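Local coordinates for protein catalase (Exiguobacterium oxidotolerans, PDB 2J2M) that breaks down hydrogen peroxide to water and oxygen at a haem iron, at residues 131-136 / 177-182. Residues are numbered along the deposited sequence; the frame is centred on the assembly and turned at random.
With HEM (protoporphyrin IX containing Fe), chain E.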
ATOM      1  N   LEU A 131      15.698  11.547 -28.358  1.00  7.74           N
ATOM      2  CA  LEU A 131      16.002  12.939 -28.626  1.00  7.63           C
ATOM      3  C   LEU A 131      17.096  13.416 -27.672  1.00  7.56           C
ATOM      4  O   LEU A 131      17.068  13.075 -26.492  1.00  7.30           O
ATOM      5  CB  LEU A 131      14.732  13.789 -28.500  1.00  7.76           C
ATOM      6  CG  LEU A 131      13.519  13.403 -29.356  1.00  7.70           C
ATOM      7  CD1 LEU A 131      12.403  14.426 -29.193  1.00  6.36           C
ATOM      8  CD2 LEU A 131      13.885  13.233 -30.837  1.00  6.62           C
ATOM      9  N   PRO A 132      18.077  14.164 -28.203  1.00  7.70           N
ATOM     10  CA  PRO A 132      19.330  14.470 -27.527  1.00  8.07           C
ATOM     11  C   PRO A 132      19.260  15.621 -26.506  1.00  7.92           C
ATOM     12  O   PRO A 132      20.225  15.826 -25.766  1.00  7.76           O
ATOM     13  CB  PRO A 132      20.268  14.819 -28.694  1.00  8.13           C
ATOM     14  CG  PRO A 132      19.380  15.490 -29.681  1.00  7.60           C
ATOM     15  CD  PRO A 132      18.047  14.756 -29.560  1.00  8.45           C
ATOM     16  N   VAL A 133      18.119  16.315 -26.436  1.00  7.46           N
ATOM     17  CA  VAL A 133      17.933  17.400 -25.464  1.00  6.72           C
ATOM     18  C   VAL A 133      16.613  17.251 -24.712  1.00  7.18           C
ATOM     19  O   VAL A 133      15.836  16.326 -25.019  1.00  6.98           O
ATOM     20  CB  VAL A 133      18.057  18.802 -26.135  1.00  6.67           C
ATOM     21  CG1 VAL A 133      19.412  18.935 -26.828  1.00  4.69           C
ATOM     22  CG2 VAL A 133      16.943  19.012 -27.153  1.00  5.94           C
ATOM     23  N   PHE A 134      16.387  18.129 -23.716  1.00  7.08           N
ATOM     24  CA  PHE A 134      15.127  18.185 -22.978  1.00  6.88           C
ATOM     25  C   PHE A 134      14.460  19.566 -22.979  1.00  7.65           C
ATOM     26  O   PHE A 134      15.093  20.577 -23.357  1.00  8.38           O
ATOM     27  CB  PHE A 134      15.290  17.656 -21.542  1.00  7.13           C
ATOM     28  CG  PHE A 134      14.097  16.910 -21.045  1.00  5.23           C
ATOM     29  CD1 PHE A 134      13.353  17.398 -19.989  1.00  6.36           C
ATOM     30  CD2 PHE A 134      13.681  15.728 -21.679  1.00  6.85           C
ATOM     31  CE1 PHE A 134      12.216  16.699 -19.504  1.00  5.68           C
ATOM     32  CE2 PHE A 134      12.544  15.032 -21.244  1.00  6.68           C
ATOM     33  CZ  PHE A 134      11.817  15.515 -20.122  1.00  6.68           C
ATOM     34  N   PHE A 135      13.187  19.606 -22.572  1.00  6.97           N
ATOM     35  CA  PHE A 135      12.406  20.850 -22.575  1.00  7.08           C
ATOM     36  C   PHE A 135      12.888  21.836 -21.509  1.00  7.32           C
ATOM     37  O   PHE A 135      12.733  23.037 -21.674  1.00  8.12           O
ATOM     38  CB  PHE A 135      10.903  20.614 -22.338  1.00  6.73           C
ATOM     39  CG  PHE A 135      10.231  19.601 -23.287  1.00  6.44           C
ATOM     40  CD1 PHE A 135      10.253  18.231 -23.002  1.00  5.93           C
ATOM     41  CD2 PHE A 135       9.513  20.034 -24.387  1.00  4.85           C
ATOM     42  CE1 PHE A 135       9.613  17.307 -23.821  1.00  7.11           C
ATOM     43  CE2 PHE A 135       8.847  19.132 -25.210  1.00  8.02           C
ATOM     44  CZ  PHE A 135       8.899  17.749 -24.930  1.00  7.32           C
ATOM     45  N   ILE A 136      13.458  21.319 -20.426  1.00  7.05           N
ATOM     46  CA  ILE A 136      13.719  22.073 -19.188  1.00  7.12           C
ATOM     47  C   ILE A 136      15.106  21.700 -18.636  1.00  7.45           C
ATOM     48  O   ILE A 136      15.703  20.710 -19.051  1.00  8.20           O
ATOM     49  CB  ILE A 136      12.599  21.837 -18.082  1.00  7.27           C
ATOM     50  CG1 ILE A 136      12.447  20.350 -17.705  1.00  7.03           C
ATOM     51  CG2 ILE A 136      11.252  22.370 -18.515  1.00  7.59           C
ATOM     52  CD1 ILE A 136      11.694  20.134 -16.406  1.00  5.29           C
ATOM     53  N   LEU A 177      11.557  21.648 -28.600  1.00 10.67           N
ATOM     54  CA  LEU A 177      10.488  21.853 -29.556  1.00 10.30           C
ATOM     55  C   LEU A 177      10.992  21.664 -30.982  1.00 11.16           C
ATOM     56  O   LEU A 177      10.311  21.020 -31.766  1.00 11.89           O
ATOM     57  CB  LEU A 177       9.832  23.217 -29.336  1.00  9.83           C
ATOM     58  CG  LEU A 177       8.567  23.348 -28.446  1.00  9.21           C
ATOM     59  CD1 LEU A 177       8.293  22.214 -27.444  1.00  8.08           C
ATOM     60  CD2 LEU A 177       8.578  24.663 -27.722  1.00  8.06           C
ATOM     61  N   MET A 178      12.186  22.186 -31.310  1.00 11.54           N
ATOM     62  CA  MET A 178      12.791  21.993 -32.640  1.00 11.89           C
ATOM     63  C   MET A 178      12.949  20.531 -33.030  1.00 12.18           C
ATOM     64  O   MET A 178      12.810  20.205 -34.202  1.00 13.02           O
ATOM     65  CB  MET A 178      14.160  22.660 -32.756  1.00 12.03           C
ATOM     66  CG  MET A 178      14.143  24.160 -32.746  1.00 12.50           C
ATOM     67  SD  MET A 178      13.466  24.945 -34.240  1.00 14.70           S
ATOM     68  CE  MET A 178      13.846  26.631 -33.754  1.00 14.61           C
ATOM     69  N   HIS A 179      13.242  19.661 -32.061  1.00 11.63           N
ATOM     70  CA  HIS A 179      13.444  18.223 -32.318  1.00 11.65           C
ATOM     71  C   HIS A 179      12.143  17.408 -32.387  1.00 11.85           C
ATOM     72  O   HIS A 179      11.959  16.551 -33.250  1.00 11.62           O
ATOM     73  CB  HIS A 179      14.321  17.624 -31.215  1.00 11.47           C
ATOM     74  CG  HIS A 179      15.724  18.150 -31.198  1.00 11.47           C
ATOM     75  ND1 HIS A 179      16.062  19.344 -30.600  1.00  9.21           N
ATOM     76  CD2 HIS A 179      16.873  17.649 -31.717  1.00 10.86           C
ATOM     77  CE1 HIS A 179      17.360  19.550 -30.733  1.00  8.78           C
ATOM     78  NE2 HIS A 179      17.879  18.527 -31.389  1.00 11.06           N
ATOM     79  N   ILE A 180      11.252  17.704 -31.456  1.00 12.27           N
ATOM     80  CA  ILE A 180      10.075  16.911 -31.186  1.00 12.76           C
ATOM     81  C   ILE A 180       9.036  17.096 -32.296  1.00 12.96           C
ATOM     82  O   ILE A 180       8.257  16.181 -32.604  1.00 12.44           O
ATOM     83  CB  ILE A 180       9.542  17.261 -29.731  1.00 12.61           C
ATOM     84  CG1 ILE A 180       9.305  15.999 -28.897  1.00 13.35           C
ATOM     85  CG2 ILE A 180       8.367  18.224 -29.743  1.00 12.37           C
ATOM     86  CD1 ILE A 180       7.914  15.476 -28.907  1.00 15.59           C
ATOM     87  N   PHE A 181       9.034  18.284 -32.908  1.00 13.36           N
ATOM     88  CA  PHE A 181       8.101  18.561 -33.999  1.00 13.00           C
ATOM     89  C   PHE A 181       8.664  18.323 -35.395  1.00 13.31           C
ATOM     90  O   PHE A 181       7.990  18.625 -36.381  1.00 14.53           O
ATOM     91  CB  PHE A 181       7.479  19.949 -33.856  1.00 13.19           C
ATOM     92  CG  PHE A 181       6.470  20.041 -32.743  1.00 12.69           C
ATOM     93  CD1 PHE A 181       6.808  20.638 -31.533  1.00 11.79           C
ATOM     94  CD2 PHE A 181       5.182  19.530 -32.906  1.00 13.00           C
ATOM     95  CE1 PHE A 181       5.887  20.729 -30.502  1.00 12.12           C
ATOM     96  CE2 PHE A 181       4.236  19.613 -31.869  1.00 13.65           C
ATOM     97  CZ  PHE A 181       4.590  20.212 -30.668  1.00 13.06           C
ATOM     98  N   THR A 182       9.877  17.772 -35.495  1.00 13.07           N
ATOM     99  CA  THR A 182      10.278  17.090 -36.725  1.00 13.51           C
ATOM    100  C   THR A 182       9.503  15.762 -36.766  1.00 13.75           C
ATOM    101  O   THR A 182       8.724  15.458 -35.846  1.00 14.25           O
ATOM    102  CB  THR A 182      11.845  16.831 -36.860  1.00 13.99           C
ATOM    103  OG1 THR A 182      12.313  15.881 -35.884  1.00 13.21           O
ATOM    104  CG2 THR A 182      12.649  18.130 -36.773  1.00 12.57           C
TER
HETATM  105  CHA HEM E 501      10.482   7.532 -16.334  1.00  3.98           C
HETATM  106  CHB HEM E 501      13.607   9.516 -19.516  1.00  6.34           C
HETATM  107  CHC HEM E 501      13.511  13.611 -16.966  1.00  6.29           C
HETATM  108  CHD HEM E 501      10.985  11.450 -13.474  1.00  4.88           C
HETATM  109  C1A HEM E 501      11.368   7.685 -17.397  1.00  6.13           C
HETATM  110  C2A HEM E 501      11.762   6.672 -18.373  1.00  5.62           C
HETATM  111  C3A HEM E 501      12.628   7.228 -19.254  1.00  4.93           C
HETATM  112  C4A HEM E 501      12.806   8.605 -18.871  1.00  5.13           C
HETATM  113  CMA HEM E 501      13.330   6.566 -20.464  1.00  2.00           C
HETATM  114  CAA HEM E 501      11.232   5.214 -18.371  1.00  5.83           C
HETATM  115  CBA HEM E 501      12.127   4.245 -17.595  1.00  5.01           C
HETATM  116  CGA HEM E 501      11.508   2.873 -17.745  1.00  5.17           C
HETATM  117  O1A HEM E 501      11.001   2.308 -16.739  1.00  5.66           O
HETATM  118  O2A HEM E 501      11.499   2.350 -18.892  1.00  6.18           O
HETATM  119  C1B HEM E 501      13.912  10.777 -19.078  1.00  5.89           C
HETATM  120  C2B HEM E 501      14.953  11.650 -19.597  1.00  7.89           C
HETATM  121  C3B HEM E 501      14.902  12.773 -18.881  1.00  7.84           C
HETATM  122  C4B HEM E 501      13.851  12.649 -17.901  1.00  6.94           C
HETATM  123  CMB HEM E 501      15.965  11.323 -20.731  1.00  5.61           C
HETATM  124  CAB HEM E 501      15.824  13.999 -18.998  1.00 10.47           C
HETATM  125  CBB HEM E 501      16.195  14.486 -20.177  1.00 15.44           C
HETATM  126  C1C HEM E 501      12.912  13.389 -15.756  1.00  5.11           C
HETATM  127  C2C HEM E 501      12.896  14.279 -14.611  1.00  6.55           C
HETATM  128  C3C HEM E 501      12.195  13.650 -13.648  1.00  6.58           C
HETATM  129  C4C HEM E 501      11.745  12.365 -14.157  1.00  5.68           C
HETATM  130  CMC HEM E 501      13.592  15.669 -14.504  1.00  4.58           C
HETATM  131  CAC HEM E 501      11.855  14.167 -12.230  1.00  7.14           C
HETATM  132  CBC HEM E 501      12.762  14.166 -11.246  1.00 10.79           C
HETATM  133  C1D HEM E 501      10.570  10.207 -13.899  1.00  4.94           C
HETATM  134  C2D HEM E 501       9.753   9.296 -13.121  1.00  4.20           C
HETATM  135  C3D HEM E 501       9.607   8.062 -14.011  1.00  4.31           C
HETATM  136  C4D HEM E 501      10.344   8.357 -15.236  1.00  5.10           C
HETATM  137  CMD HEM E 501       9.203   9.516 -11.672  1.00  4.43           C
HETATM  138  CAD HEM E 501       8.848   6.763 -13.685  1.00  4.17           C
HETATM  139  CBD HEM E 501       9.893   5.703 -13.333  1.00  4.86           C
HETATM  140  CGD HEM E 501       9.278   4.476 -12.686  1.00  5.99           C
HETATM  141  O1D HEM E 501       8.063   4.459 -12.295  1.00  6.14           O
HETATM  142  O2D HEM E 501      10.034   3.493 -12.538  1.00  4.56           O
HETATM  143  NA  HEM E 501      12.039   8.845 -17.743  1.00  6.43           N
HETATM  144  NB  HEM E 501      13.256  11.419 -18.049  1.00  5.79           N
HETATM  145  NC  HEM E 501      12.209  12.239 -15.439  1.00  6.39           N
HETATM  146  ND  HEM E 501      10.895   9.618 -15.110  1.00  5.69           N
HETATM  147 FE   HEM E 501      12.326  10.414 -16.425  1.00  6.69          FE
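The F135 ring takes L177 at its edge, where CD1 of the leucine lies near the ring plane, 3.8 Å from F135 CE2. I180 reaches the same ring only obliquely and farther off. The H179 imidazole likewise meets its partners at a slant: V133 CG2 comes 3.6 Å from H179 ND1, and P132 CG approaches H179 NE2 from the same side of the ring plane, farther along the ring. F135 also turns CD1 over the centre of one face of F134, and the opposite face of F134 receives the haem vinyl group, with F134 CD2 3.2 Å from HEM CBB. A row therefore runs from helix 174-180 through L177, F135 and F134 to the porphyrin; F134 belongs to the haem pocket, so the row ties that helix to the pocket wall. With an alanine in place of F134, the vinyl and the F135 ring would probably lose the flat surface between them, and F135 would be left freer to turn.

Farther along, L131 pushes CD1 to within 3.5 Å of I180 CG1, the two side chains crossing at about a right angle. L131 gets there with CG anti to its carbonyl carbon (chi1 -56°). The polar side of buried H179 is served within its own helix, since ND1 hydrogen-bonds to N175 O. Its carbonyl oxygen takes two donors, T182 N and T182 OG1; the hydroxyl, 2.7 Å from H179 O, is tilted 21° from the carbonyl plane.

This buried, mostly apolar seam joins the loop between strand 122-129 and helix 142-149 to the end of helix 174-180 in the catalase domain. Helix 142-149 packs on F134 and F135 through M145, and helix 433-447 covers M178 and F181 with L439.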